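Putative nitrite reductase NADPH (Small subunit) oxidoreductase protein (Vibrio parahaemolyticus RIMD 2210633, PDB 3C0D) probably serves as the small subunit of an NAD(P)H-dependent nitrite reductase, built on a Rieske-like domain that may bind a [2Fe-2S] cluster. Local coordinates at residues Phe33-Pro36 / Val40-Val43; Val7-Leu12 / Val23-Glu28. All blocks are in the same frame, centred on the assembly; numbering follows the deposited sequence.

Contact 1 (Phe33-Pro36 / Val40-Val43); sequences FYIP and VYAV
Phe33 and Tyr41 face each other as an antiparallel hydrogen-bonded pair and bind both ways through their backbones. Phe33 N donates to Tyr41 O at 2.8 Å, and the bond bends at the hydrogen (146°). Tyr41 N returns a bond to Phe33 O at 2.9 Å, almost straight at the hydrogen (176°). Phe33 O also receives a CA-H contact from Val40 CA at 3.5 Å. Tyr34 with Val40 is the next, non-hydrogen-bonded pair. The Tyr34 backbone bonds to Phe18 of a loop; farther along the hairpin Val43 bonds to Ala31. These pairs lie near the turn of the hairpin of strands 28-35 and 39-47, part of the antiparallel sheet of this Rieske-like domain. On the face of Phe33 and Tyr41, Val43 CG2 meets the Phe33 ring at its edge, in plane, at CE2. With chi1 of Val43 at -67°, CG1 is anti to the carbonyl carbon, which leaves CG2 between N and the carbonyl carbon, turned to the Phe33 ring. The Ile35 and Tyr41 side chains cross at about a right angle, with Ile35 CG1 4.0 Å from Tyr41 CD1. On the other face Tyr34 CD1 lies 3.9 Å from Val40 CG2.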
loop_
_atom_site.group_PDB
_atom_site.type_symbol
_atom_site.label_atom_id
_atom_site.label_comp_id
_atom_site.label_asym_id
_atom_site.label_seq_id
_atom_site.Cartn_x
_atom_site.Cartn_y
_atom_site.Cartn_z
ATOM N N PHE A 33 2.025 -3.807 -0.879
ATOM C CA PHE A 33 3.245 -4.057 -0.130
ATOM C C PHE A 33 3.061 -5.305 0.716
ATOM O O PHE A 33 2.316 -5.297 1.701
ATOM C CB PHE A 33 3.562 -2.872 0.782
ATOM C CG PHE A 33 4.166 -1.698 0.073
ATOM C CD1 PHE A 33 5.512 -1.710 -0.302
ATOM C CD2 PHE A 33 3.414 -0.538 -0.150
ATOM C CE1 PHE A 33 6.116 -0.573 -0.891
ATOM C CE2 PHE A 33 3.999 0.612 -0.738
ATOM C CZ PHE A 33 5.352 0.587 -1.103
ATOM N N TYR A 34 3.746 -6.377 0.333
ATOM C CA TYR A 34 3.656 -7.636 1.064
ATOM C C TYR A 34 4.660 -7.693 2.218
ATOM O O TYR A 34 5.866 -7.678 1.993
ATOM C CB TYR A 34 3.888 -8.803 0.095
ATOM C CG TYR A 34 4.132 -10.138 0.753
ATOM C CD1 TYR A 34 3.312 -10.590 1.786
ATOM C CD2 TYR A 34 5.155 -10.973 0.310
ATOM C CE1 TYR A 34 3.502 -11.856 2.367
ATOM C CE2 TYR A 34 5.350 -12.246 0.877
ATOM C CZ TYR A 34 4.515 -12.682 1.903
ATOM O OH TYR A 34 4.654 -13.951 2.427
ATOM N N ILE A 35 4.154 -7.745 3.447
ATOM C CA ILE A 35 5.008 -7.829 4.632
ATOM C C ILE A 35 4.837 -9.232 5.205
ATOM O O ILE A 35 3.795 -9.535 5.786
ATOM C CB ILE A 35 4.584 -6.824 5.734
ATOM C CG1 ILE A 35 4.378 -5.429 5.138
ATOM C CG2 ILE A 35 5.646 -6.757 6.800
ATOM C CD1 ILE A 35 5.635 -4.845 4.499
ATOM N N PRO A 36 5.859 -10.104 5.061
ATOM C CA PRO A 36 5.803 -11.486 5.568
ATOM C C PRO A 36 5.090 -11.682 6.913
ATOM O O PRO A 36 4.136 -12.462 7.008
ATOM C CB PRO A 36 7.271 -11.886 5.634
ATOM C CG PRO A 36 7.853 -11.161 4.463
ATOM C CD PRO A 36 7.211 -9.790 4.557
ATOM N N VAL A 40 -0.623 -8.292 3.547
ATOM C CA VAL A 40 -0.467 -7.354 2.439
ATOM C C VAL A 40 -1.191 -6.017 2.659
ATOM O O VAL A 40 -2.380 -5.984 2.996
ATOM C CB VAL A 40 -0.951 -7.997 1.121
ATOM C CG1 VAL A 40 -0.614 -7.120 -0.051
ATOM C CG2 VAL A 40 -0.301 -9.353 0.938
ATOM N N TYR A 41 -0.462 -4.915 2.484
ATOM C CA TYR A 41 -1.039 -3.574 2.641
ATOM C C TYR A 41 -1.111 -2.812 1.306
ATOM O O TYR A 41 -0.189 -2.866 0.493
ATOM C CB TYR A 41 -0.232 -2.768 3.655
ATOM C CG TYR A 41 -0.280 -3.356 5.037
ATOM C CD1 TYR A 41 0.505 -4.447 5.373
ATOM C CD2 TYR A 41 -1.146 -2.843 6.003
ATOM C CE1 TYR A 41 0.431 -5.030 6.649
ATOM C CE2 TYR A 41 -1.236 -3.410 7.281
ATOM C CZ TYR A 41 -0.444 -4.508 7.600
ATOM O OH TYR A 41 -0.538 -5.093 8.863
ATOM N N ALA A 42 -2.212 -2.100 1.090
ATOM C CA ALA A 42 -2.423 -1.340 -0.136
ATOM C C ALA A 42 -2.542 0.131 0.192
ATOM O O ALA A 42 -3.239 0.489 1.135
ATOM C CB ALA A 42 -3.693 -1.804 -0.807
ATOM N N VAL A 43 -1.878 0.988 -0.580
ATOM C CA VAL A 43 -1.957 2.436 -0.363
ATOM C C VAL A 43 -1.962 3.105 -1.737
ATOM O O VAL A 43 -1.520 2.494 -2.708
ATOM C CB VAL A 43 -0.745 2.968 0.431
ATOM C CG1 VAL A 43 -0.765 2.435 1.854
ATOM C CG2 VAL A 43 0.553 2.562 -0.268
#

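Contact 2 (Val7-Leu12 / Val23-Glu28); sequences VKLCQL and VLIEGE
Leu9 reaches Ile25 although no hydrogen bond joins their strands and even the nearest CA atoms, those of Leu9 and Val23, are 8.0 Å apart. The meeting is made mainly by side chains. It brings together strands 6-11 and 21-25, which are not paired in the antiparallel sheet of the Rieske-like domain. Each is bonded to another strand: Leu9 to Val105 of strand 104-108, and Val23 to Val30 of strand 28-35.

Leu9 and Cys10 both face Val105, so strand 6-11 carries a classic beta bulge here. The CB of Leu9 is directed toward segment 23-28. Its CG lies anti to the backbone N (chi1 -156°), and both methyls find Ile25. Leu9 CD1 is 3.9 Å from Ile25 CG1, and Leu9 CD2 is 4.1 Å from Ile25 CD1. The two side chains cross at about a right angle. Ile25 does not aim its CB straight at Leu9; the end of the chain comes nearer. Its extended chi2 (-171°) carries CD1 onward. Tyr107 touches both Leu9 and Ile25, and Trp96 also packs on Ile25.

Just beyond Ile25 the chain reverses in a type I' beta turn from Ile25 to Glu28. Its ends bond twice: Glu28 N donates to Ile25 O at 3.0 Å, and Ile25 N to Glu28 O at 3.2 Å. Glu26 and Gly27, its middle residues, both have positive phi, as a type I' turn requires. Glu28 leaves the turn with a salt bridge from OE2 to Lys94 NZ. At the margin of the apolar contact, Leu9 CD1 also approaches the backbone oxygen Leu24 O, at 4.2 Å.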
loop_
_atom_site.group_PDB
_atom_site.type_symbol
_atom_site.label_atom_id
_atom_site.label_comp_id
_atom_site.label_asym_id
_atom_site.label_seq_id
_atom_site.Cartn_x
_atom_site.Cartn_y
_atom_site.Cartn_z
ATOM N N VAL A 7 -12.554 -9.294 -4.337
ATOM C CA VAL A 7 -12.268 -9.391 -5.767
ATOM C C VAL A 7 -10.814 -9.798 -6.011
ATOM O O VAL A 7 -9.895 -9.126 -5.539
ATOM C CB VAL A 7 -12.502 -8.022 -6.467
ATOM C CG1 VAL A 7 -12.560 -8.204 -7.987
ATOM C CG2 VAL A 7 -13.772 -7.381 -5.944
ATOM N N LYS A 8 -10.606 -10.885 -6.748
ATOM C CA LYS A 8 -9.253 -11.334 -7.053
ATOM C C LYS A 8 -8.444 -10.155 -7.576
ATOM O O LYS A 8 -8.877 -9.458 -8.494
ATOM C CB LYS A 8 -9.279 -12.454 -8.102
ATOM C CG LYS A 8 -9.891 -13.769 -7.603
ATOM C CD LYS A 8 -9.895 -14.846 -8.678
ATOM C CE LYS A 8 -10.478 -16.143 -8.135
ATOM N NZ LYS A 8 -10.644 -17.194 -9.176
ATOM N N LEU A 9 -7.274 -9.934 -6.982
ATOM C CA LEU A 9 -6.380 -8.830 -7.348
ATOM C C LEU A 9 -5.106 -9.361 -8.028
ATOM O O LEU A 9 -4.791 -9.005 -9.169
ATOM C CB LEU A 9 -6.021 -8.060 -6.082
ATOM C CG LEU A 9 -5.588 -6.610 -6.217
ATOM C CD1 LEU A 9 -6.596 -5.846 -7.049
ATOM C CD2 LEU A 9 -5.482 -6.005 -4.831
ATOM N N CYS A 10 -4.368 -10.201 -7.305
ATOM C CA CYS A 10 -3.152 -10.829 -7.830
ATOM C C CYS A 10 -2.732 -12.020 -6.976
ATOM O O CYS A 10 -3.323 -12.293 -5.934
ATOM C CB CYS A 10 -1.999 -9.830 -7.894
ATOM S SG CYS A 10 -1.198 -9.454 -6.318
ATOM N N GLN A 11 -1.710 -12.732 -7.443
ATOM C CA GLN A 11 -1.161 -13.902 -6.754
ATOM C C GLN A 11 -0.093 -13.412 -5.788
ATOM O O GLN A 11 0.688 -12.534 -6.139
ATOM C CB GLN A 11 -0.499 -14.843 -7.755
ATOM C CG GLN A 11 -1.454 -15.623 -8.612
ATOM C CD GLN A 11 -2.337 -16.523 -7.790
ATOM O OE1 GLN A 11 -3.445 -16.140 -7.397
ATOM N NE2 GLN A 11 -1.847 -17.726 -7.507
ATOM N N LEU A 12 -0.040 -13.977 -4.588
ATOM C CA LEU A 12 0.964 -13.547 -3.628
ATOM C C LEU A 12 2.394 -13.572 -4.193
ATOM O O LEU A 12 3.180 -12.669 -3.909
ATOM C CB LEU A 12 0.925 -14.394 -2.358
ATOM C CG LEU A 12 1.926 -13.844 -1.337
ATOM C CD1 LEU A 12 1.209 -12.897 -0.364
ATOM C CD2 LEU A 12 2.596 -14.984 -0.597
ATOM N N VAL A 23 -0.859 -1.792 -8.930
ATOM C CA VAL A 23 -2.025 -2.494 -9.450
ATOM C C VAL A 23 -3.103 -1.445 -9.544
ATOM O O VAL A 23 -2.947 -0.327 -9.052
ATOM C CB VAL A 23 -2.553 -3.597 -8.506
ATOM C CG1 VAL A 23 -1.582 -4.779 -8.478
ATOM C CG2 VAL A 23 -2.780 -3.012 -7.111
ATOM N N LEU A 24 -4.205 -1.811 -10.167
ATOM C CA LEU A 24 -5.316 -0.896 -10.332
ATOM C C LEU A 24 -6.532 -1.471 -9.623
ATOM O O LEU A 24 -6.847 -2.665 -9.758
ATOM C CB LEU A 24 -5.637 -0.731 -11.821
ATOM C CG LEU A 24 -5.221 0.517 -12.596
ATOM C CD1 LEU A 24 -3.847 1.026 -12.163
ATOM C CD2 LEU A 24 -5.243 0.162 -14.079
ATOM N N ILE A 25 -7.200 -0.631 -8.848
ATOM C CA ILE A 25 -8.409 -1.059 -8.180
ATOM C C ILE A 25 -9.482 -0.095 -8.630
ATOM O O ILE A 25 -9.469 1.081 -8.281
ATOM C CB ILE A 25 -8.268 -1.046 -6.656
ATOM C CG1 ILE A 25 -7.169 -2.025 -6.240
ATOM C CG2 ILE A 25 -9.600 -1.440 -6.007
ATOM C CD1 ILE A 25 -7.106 -2.253 -4.756
ATOM N N GLU A 26 -10.384 -0.604 -9.454
ATOM C CA GLU A 26 -11.462 0.198 -9.980
ATOM C C GLU A 26 -10.991 1.575 -10.410
ATOM O O GLU A 26 -11.565 2.581 -10.012
ATOM C CB GLU A 26 -12.579 0.313 -8.944
ATOM C CG GLU A 26 -13.463 -0.920 -8.918
ATOM C CD GLU A 26 -14.111 -1.194 -10.277
ATOM O OE1 GLU A 26 -14.942 -0.367 -10.733
ATOM O OE2 GLU A 26 -13.784 -2.237 -10.892
ATOM N N GLY A 27 -9.928 1.613 -11.208
ATOM C CA GLY A 27 -9.432 2.878 -11.724
ATOM C C GLY A 27 -8.385 3.678 -10.973
ATOM O O GLY A 27 -7.685 4.496 -11.571
ATOM N N GLU A 28 -8.263 3.464 -9.670
ATOM C CA GLU A 28 -7.290 4.205 -8.886
ATOM C C GLU A 28 -5.943 3.499 -8.807
ATOM O O GLU A 28 -5.878 2.281 -8.741
ATOM C CB GLU A 28 -7.844 4.445 -7.485
ATOM C CG GLU A 28 -9.112 5.285 -7.473
ATOM C CD GLU A 28 -9.588 5.610 -6.059
ATOM O OE1 GLU A 28 -8.768 6.120 -5.251
ATOM O OE2 GLU A 28 -10.783 5.361 -5.767
#

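Contact 1 is the more buried of the two and lies nearer the middle of the chain. Contact 2 is only partly buried and sits further out. Their centres are about 13 Å apart. Contact 1 joins neighbouring strands of a hairpin, so backbone hydrogen bonds hold it and side chains add to it. Contact 2 bridges strands that are not paired, and it rests on apolar packing. Both reach the same sheet, because strand 21-25 of contact 2 pairs with strand 28-35 of contact 1. They also touch directly. Leu12 CD1 packs 3.7 Å from Tyr34 CE1, and Val40 CG2 lies close to the same methyl.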